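Long-range contacts in MHC class I antigen (Ctenopharyngodon idella, PDB 5H5Z), which probably presents short peptides on the cell surface to T cells, as a heavy chain paired with beta-2-microglobulin: residues 4-9 and 27-32; 96-101 and 159-164. One frame throughout, in Å; residues are numbered along the deposited sequence.

Contact 1 (4-9 and 27-32); sequences SLKYVY and VDDGQF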
ATOM      1  N   SER A   4      -0.266   9.955 -11.001  1.00 18.13           N
ATOM      2  CA  SER A   4       1.070  10.030 -10.421  1.00 17.58           C
ATOM      3  C   SER A   4       1.951   8.865 -10.839  1.00 16.78           C
ATOM      4  O   SER A   4       1.464   7.762 -11.105  1.00 18.33           O
ATOM      5  CB  SER A   4       0.980  10.073  -8.891  1.00 19.67           C
ATOM      6  OG  SER A   4       0.485   8.843  -8.389  1.00 19.22           O
ATOM      7  N   LEU A   5       3.255   9.129 -10.884  1.00 16.35           N
ATOM      8  CA  LEU A   5       4.279   8.120 -11.098  1.00 15.97           C
ATOM      9  C   LEU A   5       5.226   8.189  -9.905  1.00 15.85           C
ATOM     10  O   LEU A   5       5.702   9.274  -9.556  1.00 17.06           O
ATOM     11  CB  LEU A   5       5.040   8.391 -12.411  1.00 16.19           C
ATOM     12  CG  LEU A   5       6.307   7.570 -12.698  1.00 15.30           C
ATOM     13  CD1 LEU A   5       6.049   6.069 -12.731  1.00 16.75           C
ATOM     14  CD2 LEU A   5       6.981   8.029 -13.991  1.00 18.75           C
ATOM     15  N   LYS A   6       5.477   7.045  -9.269  1.00 15.62           N
ATOM     16  CA  LYS A   6       6.326   6.996  -8.075  1.00 15.77           C
ATOM     17  C   LYS A   6       7.230   5.774  -8.071  1.00 16.33           C
ATOM     18  O   LYS A   6       6.839   4.683  -8.503  1.00 17.52           O
ATOM     19  CB  LYS A   6       5.482   6.970  -6.789  1.00 19.57           C
ATOM     20  CG  LYS A   6       4.524   8.133  -6.609  1.00 23.16           C
ATOM     21  CD  LYS A   6       3.631   7.897  -5.404  1.00 31.05           C
ATOM     22  CE  LYS A   6       2.649   9.034  -5.182  1.00 30.68           C
ATOM     23  NZ  LYS A   6       1.771   8.700  -4.023  1.00 29.17           N
ATOM     24  N   TYR A   7       8.445   5.972  -7.574  1.00 17.34           N
ATOM     25  CA  TYR A   7       9.370   4.873  -7.352  1.00 16.80           C
ATOM     26  C   TYR A   7       9.721   4.805  -5.881  1.00 15.94           C
ATOM     27  O   TYR A   7       9.923   5.833  -5.237  1.00 16.76           O
ATOM     28  CB  TYR A   7      10.624   5.032  -8.220  1.00 17.57           C
ATOM     29  CG  TYR A   7      10.319   4.797  -9.676  1.00 17.97           C
ATOM     30  CD1 TYR A   7      10.324   3.510 -10.205  1.00 19.16           C
ATOM     31  CD2 TYR A   7       9.998   5.859 -10.522  1.00 18.68           C
ATOM     32  CE1 TYR A   7      10.034   3.280 -11.542  1.00 19.85           C
ATOM     33  CE2 TYR A   7       9.700   5.640 -11.859  1.00 19.56           C
ATOM     34  CZ  TYR A   7       9.721   4.348 -12.362  1.00 20.17           C
ATOM     35  OH  TYR A   7       9.421   4.119 -13.686  1.00 24.11           O
ATOM     36  N   VAL A   8       9.758   3.588  -5.351  1.00 16.24           N
ATOM     37  CA  VAL A   8      10.180   3.364  -3.966  1.00 17.98           C
ATOM     38  C   VAL A   8      11.302   2.326  -3.948  1.00 17.90           C
ATOM     39  O   VAL A   8      11.118   1.196  -4.404  1.00 20.39           O
ATOM     40  CB  VAL A   8       9.002   2.988  -3.021  1.00 22.12           C
ATOM     41  CG1 VAL A   8       8.036   4.159  -2.868  1.00 21.90           C
ATOM     42  CG2 VAL A   8       8.272   1.739  -3.492  1.00 23.46           C
ATOM     43  N   TYR A   9      12.478   2.737  -3.476  1.00 18.27           N
ATOM     44  CA  TYR A   9      13.638   1.848  -3.398  1.00 18.02           C
ATOM     45  C   TYR A   9      13.891   1.459  -1.944  1.00 17.59           C
ATOM     46  O   TYR A   9      13.903   2.327  -1.064  1.00 19.05           O
ATOM     47  CB  TYR A   9      14.912   2.535  -3.889  1.00 20.77           C
ATOM     48  CG  TYR A   9      14.957   3.027  -5.328  1.00 20.32           C
ATOM     49  CD1 TYR A   9      13.966   2.693  -6.261  1.00 21.46           C
ATOM     50  CD2 TYR A   9      16.021   3.820  -5.753  1.00 22.31           C
ATOM     51  CE1 TYR A   9      14.035   3.155  -7.572  1.00 21.37           C
ATOM     52  CE2 TYR A   9      16.106   4.276  -7.062  1.00 21.42           C
ATOM     53  CZ  TYR A   9      15.111   3.944  -7.961  1.00 22.40           C
ATOM     54  OH  TYR A   9      15.205   4.416  -9.246  1.00 23.32           O
ATOM     55  N   VAL A  27       2.016   3.570 -10.770  1.00 16.58           N
ATOM     56  CA  VAL A  27       1.201   4.642 -11.320  1.00 18.20           C
ATOM     57  C   VAL A  27      -0.113   4.643 -10.549  1.00 17.24           C
ATOM     58  O   VAL A  27      -0.760   3.595 -10.427  1.00 19.58           O
ATOM     59  CB  VAL A  27       0.993   4.480 -12.843  1.00 17.75           C
ATOM     60  CG1 VAL A  27      -0.024   5.483 -13.389  1.00 16.97           C
ATOM     61  CG2 VAL A  27       2.322   4.665 -13.547  1.00 19.39           C
ATOM     62  N   ASP A  28      -0.477   5.807 -10.008  1.00 18.72           N
ATOM     63  CA  ASP A  28      -1.661   5.954  -9.141  1.00 18.93           C
ATOM     64  C   ASP A  28      -1.631   4.943  -7.994  1.00 20.76           C
ATOM     65  O   ASP A  28      -2.659   4.356  -7.621  1.00 21.81           O
ATOM     66  CB  ASP A  28      -2.963   5.846  -9.966  1.00 19.96           C
ATOM     67  CG  ASP A  28      -3.102   6.966 -10.996  1.00 23.55           C
ATOM     68  OD1 ASP A  28      -2.211   7.840 -11.077  1.00 25.14           O
ATOM     69  OD2 ASP A  28      -4.111   6.971 -11.731  1.00 24.64           O
ATOM     70  N   ASP A  29      -0.427   4.744  -7.454  1.00 21.22           N
ATOM     71  CA  ASP A  29      -0.175   3.854  -6.314  1.00 22.95           C
ATOM     72  C   ASP A  29      -0.438   2.375  -6.594  1.00 22.00           C
ATOM     73  O   ASP A  29      -0.519   1.561  -5.669  1.00 26.52           O
ATOM     74  CB  ASP A  29      -0.920   4.356  -5.070  1.00 25.73           C
ATOM     75  CG  ASP A  29      -0.555   5.787  -4.723  1.00 28.11           C
ATOM     76  OD1 ASP A  29       0.640   6.050  -4.477  1.00 30.05           O
ATOM     77  OD2 ASP A  29      -1.452   6.653  -4.710  1.00 30.34           O
ATOM     78  N   GLY A  30      -0.538   2.033  -7.876  1.00 19.63           N
ATOM     79  CA  GLY A  30      -0.646   0.648  -8.315  1.00 22.17           C
ATOM     80  C   GLY A  30       0.648   0.227  -8.981  1.00 23.47           C
ATOM     81  O   GLY A  30       1.125   0.896  -9.906  1.00 22.94           O
ATOM     82  N   GLN A  31       1.222  -0.879  -8.515  1.00 20.55           N
ATOM     83  CA  GLN A  31       2.532  -1.320  -8.989  1.00 19.43           C
ATOM     84  C   GLN A  31       2.507  -1.730 -10.459  1.00 19.56           C
ATOM     85  O   GLN A  31       1.637  -2.492 -10.872  1.00 22.44           O
ATOM     86  CB  GLN A  31       3.059  -2.493  -8.157  1.00 20.49           C
ATOM     87  CG  GLN A  31       4.310  -3.108  -8.771  1.00 22.40           C
ATOM     88  CD  GLN A  31       4.765  -4.397  -8.117  1.00 24.57           C
ATOM     89  OE1 GLN A  31       5.968  -4.656  -8.024  1.00 25.65           O
ATOM     90  NE2 GLN A  31       3.818  -5.225  -7.687  1.00 24.88           N
ATOM     91  N   PHE A  32       3.469  -1.234 -11.235  1.00 18.64           N
ATOM     92  CA  PHE A  32       3.623  -1.669 -12.625  1.00 18.93           C
ATOM     93  C   PHE A  32       5.015  -2.247 -12.920  1.00 20.12           C
ATOM     94  O   PHE A  32       5.229  -2.829 -13.982  1.00 21.02           O
ATOM     95  CB  PHE A  32       3.275  -0.528 -13.602  1.00 18.97           C
ATOM     96  CG  PHE A  32       4.365   0.505 -13.750  1.00 19.30           C
ATOM     97  CD1 PHE A  32       4.481   1.550 -12.839  1.00 17.30           C
ATOM     98  CD2 PHE A  32       5.273   0.437 -14.809  1.00 21.40           C
ATOM     99  CE1 PHE A  32       5.484   2.500 -12.964  1.00 17.95           C
ATOM    100  CE2 PHE A  32       6.283   1.389 -14.946  1.00 19.80           C
ATOM    101  CZ  PHE A  32       6.390   2.422 -14.022  1.00 19.42           C
TER
HETATM  102  O   HOH W   1       1.972   6.299  -8.030  1.00 24.97           O

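Contact 2 (96-101 and 159-164); sequences YGCELN and TCIEWL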
ATOM      1  N   TYR A  96      10.604   8.803  -4.735  1.00 17.11           N
ATOM      2  CA  TYR A  96      10.501   9.997  -5.540  1.00 16.11           C
ATOM      3  C   TYR A  96       9.385   9.805  -6.533  1.00 17.53           C
ATOM      4  O   TYR A  96       8.984   8.674  -6.815  1.00 18.18           O
ATOM      5  CB  TYR A  96      11.825  10.314  -6.255  1.00 16.63           C
ATOM      6  CG  TYR A  96      12.300   9.279  -7.248  1.00 17.02           C
ATOM      7  CD1 TYR A  96      11.930   9.352  -8.600  1.00 18.08           C
ATOM      8  CD2 TYR A  96      13.158   8.245  -6.852  1.00 17.01           C
ATOM      9  CE1 TYR A  96      12.380   8.412  -9.516  1.00 18.60           C
ATOM     10  CE2 TYR A  96      13.611   7.301  -7.765  1.00 17.34           C
ATOM     11  CZ  TYR A  96      13.219   7.392  -9.092  1.00 17.22           C
ATOM     12  OH  TYR A  96      13.668   6.462  -9.995  1.00 21.13           O
ATOM     13  N   GLY A  97       8.887  10.906  -7.072  1.00 16.62           N
ATOM     14  CA  GLY A  97       7.838  10.802  -8.059  1.00 18.13           C
ATOM     15  C   GLY A  97       7.246  12.128  -8.428  1.00 16.24           C
ATOM     16  O   GLY A  97       7.612  13.158  -7.866  1.00 17.22           O
ATOM     17  N   CYS A  98       6.312  12.085  -9.374  1.00 16.37           N
ATOM     18  CA  CYS A  98       5.701  13.283  -9.915  1.00 17.35           C
ATOM     19  C   CYS A  98       4.203  13.079 -10.030  1.00 18.03           C
ATOM     20  O   CYS A  98       3.719  11.944 -10.116  1.00 20.23           O
ATOM     21  CB  CYS A  98       6.300  13.620 -11.290  1.00 18.98           C
ATOM     22  SG  CYS A  98       6.192  12.292 -12.527  1.00 22.27           S
ATOM     23  N   GLU A  99       3.477  14.158 -10.012  1.00 18.87           N
ATOM     24  CA  GLU A  99       2.033  14.139 -10.218  1.00 19.28           C
ATOM     25  C   GLU A  99       1.640  15.109 -11.305  1.00 19.87           C
ATOM     26  O   GLU A  99       2.070  16.179 -11.295  1.00 21.72           O
ATOM     27  CB  GLU A  99       1.322  14.613  -8.977  1.00 26.15           C
ATOM     28  CG  GLU A  99       1.658  13.801  -7.756  1.00 36.63           C
ATOM     29  CD  GLU A  99       0.772  14.115  -6.549  1.00 62.65           C
ATOM     30  OE1 GLU A  99       0.004  13.220  -6.195  1.00 64.50           O
ATOM     31  OE2 GLU A  99       0.869  15.202  -5.948  1.00 59.12           O
ATOM     32  N   LEU A 100       0.730  14.693 -12.145  1.00 19.34           N
ATOM     33  CA  LEU A 100       0.130  15.573 -13.089  1.00 19.08           C
ATOM     34  C   LEU A 100      -1.341  15.806 -12.784  1.00 19.97           C
ATOM     35  O   LEU A 100      -2.075  14.899 -12.800  1.00 21.94           O
ATOM     36  CB  LEU A 100       0.288  14.963 -14.488  1.00 21.87           C
ATOM     37  CG  LEU A 100      -0.334  15.683 -15.665  1.00 25.43           C
ATOM     38  CD1 LEU A 100       0.312  17.011 -15.880  1.00 26.50           C
ATOM     39  CD2 LEU A 100      -0.176  14.797 -16.862  1.00 28.13           C
ATOM     40  N   ASN A 101      -1.683  17.021 -12.436  1.00 22.23           N
ATOM     41  CA  ASN A 101      -3.066  17.437 -12.188  1.00 29.71           C
ATOM     42  C   ASN A 101      -3.831  17.741 -13.487  1.00 36.09           C
ATOM     43  O   ASN A 101      -3.231  17.786 -14.477  1.00 36.56           O
ATOM     44  CB  ASN A 101      -3.057  18.634 -11.255  1.00 36.74           C
ATOM     45  CG  ASN A 101      -2.125  18.452 -10.098  1.00 39.73           C
ATOM     46  OD1 ASN A 101      -1.229  19.241  -9.884  1.00 43.88           O
ATOM     47  ND2 ASN A 101      -2.312  17.398  -9.358  1.00 37.48           N
ATOM     48  N   THR A 159      11.339  14.544 -17.469  1.00 21.69           N
ATOM     49  CA  THR A 159      11.388  13.104 -17.736  1.00 22.13           C
ATOM     50  C   THR A 159      10.245  12.315 -17.073  1.00 20.08           C
ATOM     51  O   THR A 159       9.563  11.513 -17.728  1.00 18.97           O
ATOM     52  CB  THR A 159      12.743  12.532 -17.281  1.00 24.28           C
ATOM     53  OG1 THR A 159      13.803  13.344 -17.810  1.00 25.35           O
ATOM     54  CG2 THR A 159      12.915  11.086 -17.734  1.00 25.28           C
ATOM     55  N   CYS A 160      10.052  12.545 -15.776  1.00 19.52           N
ATOM     56  CA  CYS A 160       9.011  11.863 -14.996  1.00 17.85           C
ATOM     57  C   CYS A 160       7.607  12.101 -15.577  1.00 18.19           C
ATOM     58  O   CYS A 160       6.832  11.153 -15.769  1.00 18.36           O
ATOM     59  CB  CYS A 160       9.076  12.312 -13.529  1.00 18.67           C
ATOM     60  SG  CYS A 160       8.036  11.374 -12.384  1.00 22.49           S
ATOM     61  N   ILE A 161       7.290  13.365 -15.849  1.00 18.27           N
ATOM     62  CA  ILE A 161       5.982  13.758 -16.394  1.00 19.97           C
ATOM     63  C   ILE A 161       5.788  13.230 -17.820  1.00 19.36           C
ATOM     64  O   ILE A 161       4.704  12.762 -18.181  1.00 20.93           O
ATOM     65  CB  ILE A 161       5.789  15.296 -16.311  1.00 20.46           C
ATOM     66  CG1 ILE A 161       5.636  15.753 -14.847  1.00 19.50           C
ATOM     67  CG2 ILE A 161       4.624  15.777 -17.170  1.00 21.92           C
ATOM     68  CD1 ILE A 161       4.385  15.241 -14.135  1.00 21.77           C
ATOM     69  N   GLU A 162       6.845  13.279 -18.624  1.00 19.96           N
ATOM     70  CA  GLU A 162       6.772  12.769 -19.998  1.00 19.63           C
ATOM     71  C   GLU A 162       6.382  11.287 -20.013  1.00 19.82           C
ATOM     72  O   GLU A 162       5.504  10.860 -20.787  1.00 21.84           O
ATOM     73  CB  GLU A 162       8.102  13.003 -20.723  1.00 24.50           C
ATOM     74  CG  GLU A 162       8.393  14.471 -21.004  1.00 25.03           C
ATOM     75  CD  GLU A 162       9.856  14.745 -21.298  1.00 37.38           C
ATOM     76  OE1 GLU A 162      10.582  13.812 -21.710  1.00 46.43           O
ATOM     77  OE2 GLU A 162      10.285  15.905 -21.119  1.00 47.11           O
ATOM     78  N   TRP A 163       7.013  10.515 -19.131  1.00 19.82           N
ATOM     79  CA  TRP A 163       6.732   9.090 -19.015  1.00 19.29           C
ATOM     80  C   TRP A 163       5.383   8.814 -18.359  1.00 18.41           C
ATOM     81  O   TRP A 163       4.664   7.913 -18.788  1.00 18.31           O
ATOM     82  CB  TRP A 163       7.872   8.362 -18.295  1.00 17.70           C
ATOM     83  CG  TRP A 163       9.011   8.070 -19.223  1.00 22.38           C
ATOM     84  CD1 TRP A 163      10.170   8.772 -19.344  1.00 26.81           C
ATOM     85  CD2 TRP A 163       9.077   7.009 -20.177  1.00 22.49           C
ATOM     86  NE1 TRP A 163      10.966   8.213 -20.322  1.00 31.43           N
ATOM     87  CE2 TRP A 163      10.317   7.126 -20.848  1.00 29.15           C
ATOM     88  CE3 TRP A 163       8.210   5.964 -20.530  1.00 22.73           C
ATOM     89  CZ2 TRP A 163      10.715   6.234 -21.850  1.00 28.18           C
ATOM     90  CZ3 TRP A 163       8.607   5.078 -21.533  1.00 27.24           C
ATOM     91  CH2 TRP A 163       9.850   5.220 -22.177  1.00 27.88           C
ATOM     92  N   LEU A 164       5.038   9.587 -17.329  1.00 17.91           N
ATOM     93  CA  LEU A 164       3.718   9.463 -16.722  1.00 16.82           C
ATOM     94  C   LEU A 164       2.624   9.607 -17.785  1.00 16.69           C
ATOM     95  O   LEU A 164       1.714   8.781 -17.867  1.00 18.59           O
ATOM     96  CB  LEU A 164       3.528  10.483 -15.594  1.00 16.16           C
ATOM     97  CG  LEU A 164       2.126  10.554 -14.973  1.00 16.73           C
ATOM     98  CD1 LEU A 164       1.657   9.206 -14.430  1.00 16.37           C
ATOM     99  CD2 LEU A 164       2.088  11.612 -13.886  1.00 18.90           C
TER

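Contact 1 (4-9 and 27-32)
Val27 lies beside Leu5 as an antiparallel, non-hydrogen-bonded pair, and its CA-H points at Ser4 O, 3.1 Å from Val27 CA. On the face these two residues share, the CG2 branch of Val27 rests against Leu5 CD1 at 4.1 Å. Asp28 grips Ser4 twice. Its backbone N donates to Ser4 O at 3.0 Å, while Ser4 N reaches Asp28 OD1 at 2.9 Å, almost in line with the C-O bond of the carboxylate; the second oxygen, OD2, is hydrogen-bonded to His3 ND1. The chain reverses here in a type I' beta turn, Val27 to Gly30, which joins strands 21-27 and 30-36 in the floor of the class I peptide-binding platform and is pinned by its Asp28 and Asp29 to the neighbouring strand 3-13. At Asp29 a water bridges the backbone N to Ser4 OG, and the carboxylate offers the syn lone pair of OD1 to Lys6 NZ at 2.9 Å. That salt bridge spans the gap because the lysine chain is fully extended beyond CG. Phe32 holds CG between its backbone N and carbonyl carbon (chi1 78°), which turns the ring toward Leu5 and Tyr7, on the face of the sheet that carries the helices: CE1 meets Leu5 CD1 at 3.6 Å, and Tyr7 OH, itself hydrogen-bonded to the bound peptide's backbone, lies near the ring plane, at its edge, 3.5 Å from Phe32 CZ.

Contact 2 (96-101 and 159-164)
The disulfide that ties the alpha-2 helix of a class I molecule to the floor of its groove is formed here by Cys98, on strand 90-100, and Cys160, on helix 148-170. Both CB atoms point across the contact, and the two SG atoms are joined at 2.1 Å with a C-S-S-C torsion of -88°, close to the relaxed right angle. The halves arrive differently: Cys98 holds SG between its backbone N and carbonyl carbon (chi1 56°), whereas Cys160 swings its own SG anti to the backbone N (chi1 -171°). The axes of the two segments pass 8.0 Å apart, and the bridge joins the residues whose CA atoms are nearest each other across the contact.

Farther along the strand, apolar branches take over. The CD1 end of Ile161 reaches down to the strand, lying 3.8 Å from Cys98 CB and also close to Glu99 O and Leu100 CB. One turn on from Cys160, Leu164 lowers its CD2 methyl onto the strand, 3.8 Å from Leu100 N and 3.9 Å from Leu100 CB. Leu100 thus meets both helix residues through its CB, while the CB of Glu99 points away from the helix. No hydrogen bond joins the two segments, so the bridge and this van der Waals packing make up their direct contact. Leu5 of strand 3-13 packs against Cys98, Cys160 and Leu164. A helix laid across an antiparallel sheet and locked to it by a disulfide is characteristic of the alpha-2 domain in the MHC class I fold.

How the contacts relate
Contact 1 closes before contact 2 opens along the chain, and their centres lie 10 Å apart within the one peptide-binding platform. Strands 3-13 and 90-100 are neighbours in its antiparallel sheet, so the two contacts adjoin directly: Tyr7 N lies 2.9 Å from Tyr96 O, in a probable backbone hydrogen bond. A second probable bond links the ring hydroxyls Tyr9 OH and Tyr96 OH, and Leu5 CD2 packs against Cys160 O. Contact 1 secures the sheet at a strand turn, whereas contact 2 fastens helix 148-170 above it. Tyr96 OH also hydrogen-bonds the backbone of the bound peptide, as Tyr7 does in contact 1, placing this junction on the groove itself.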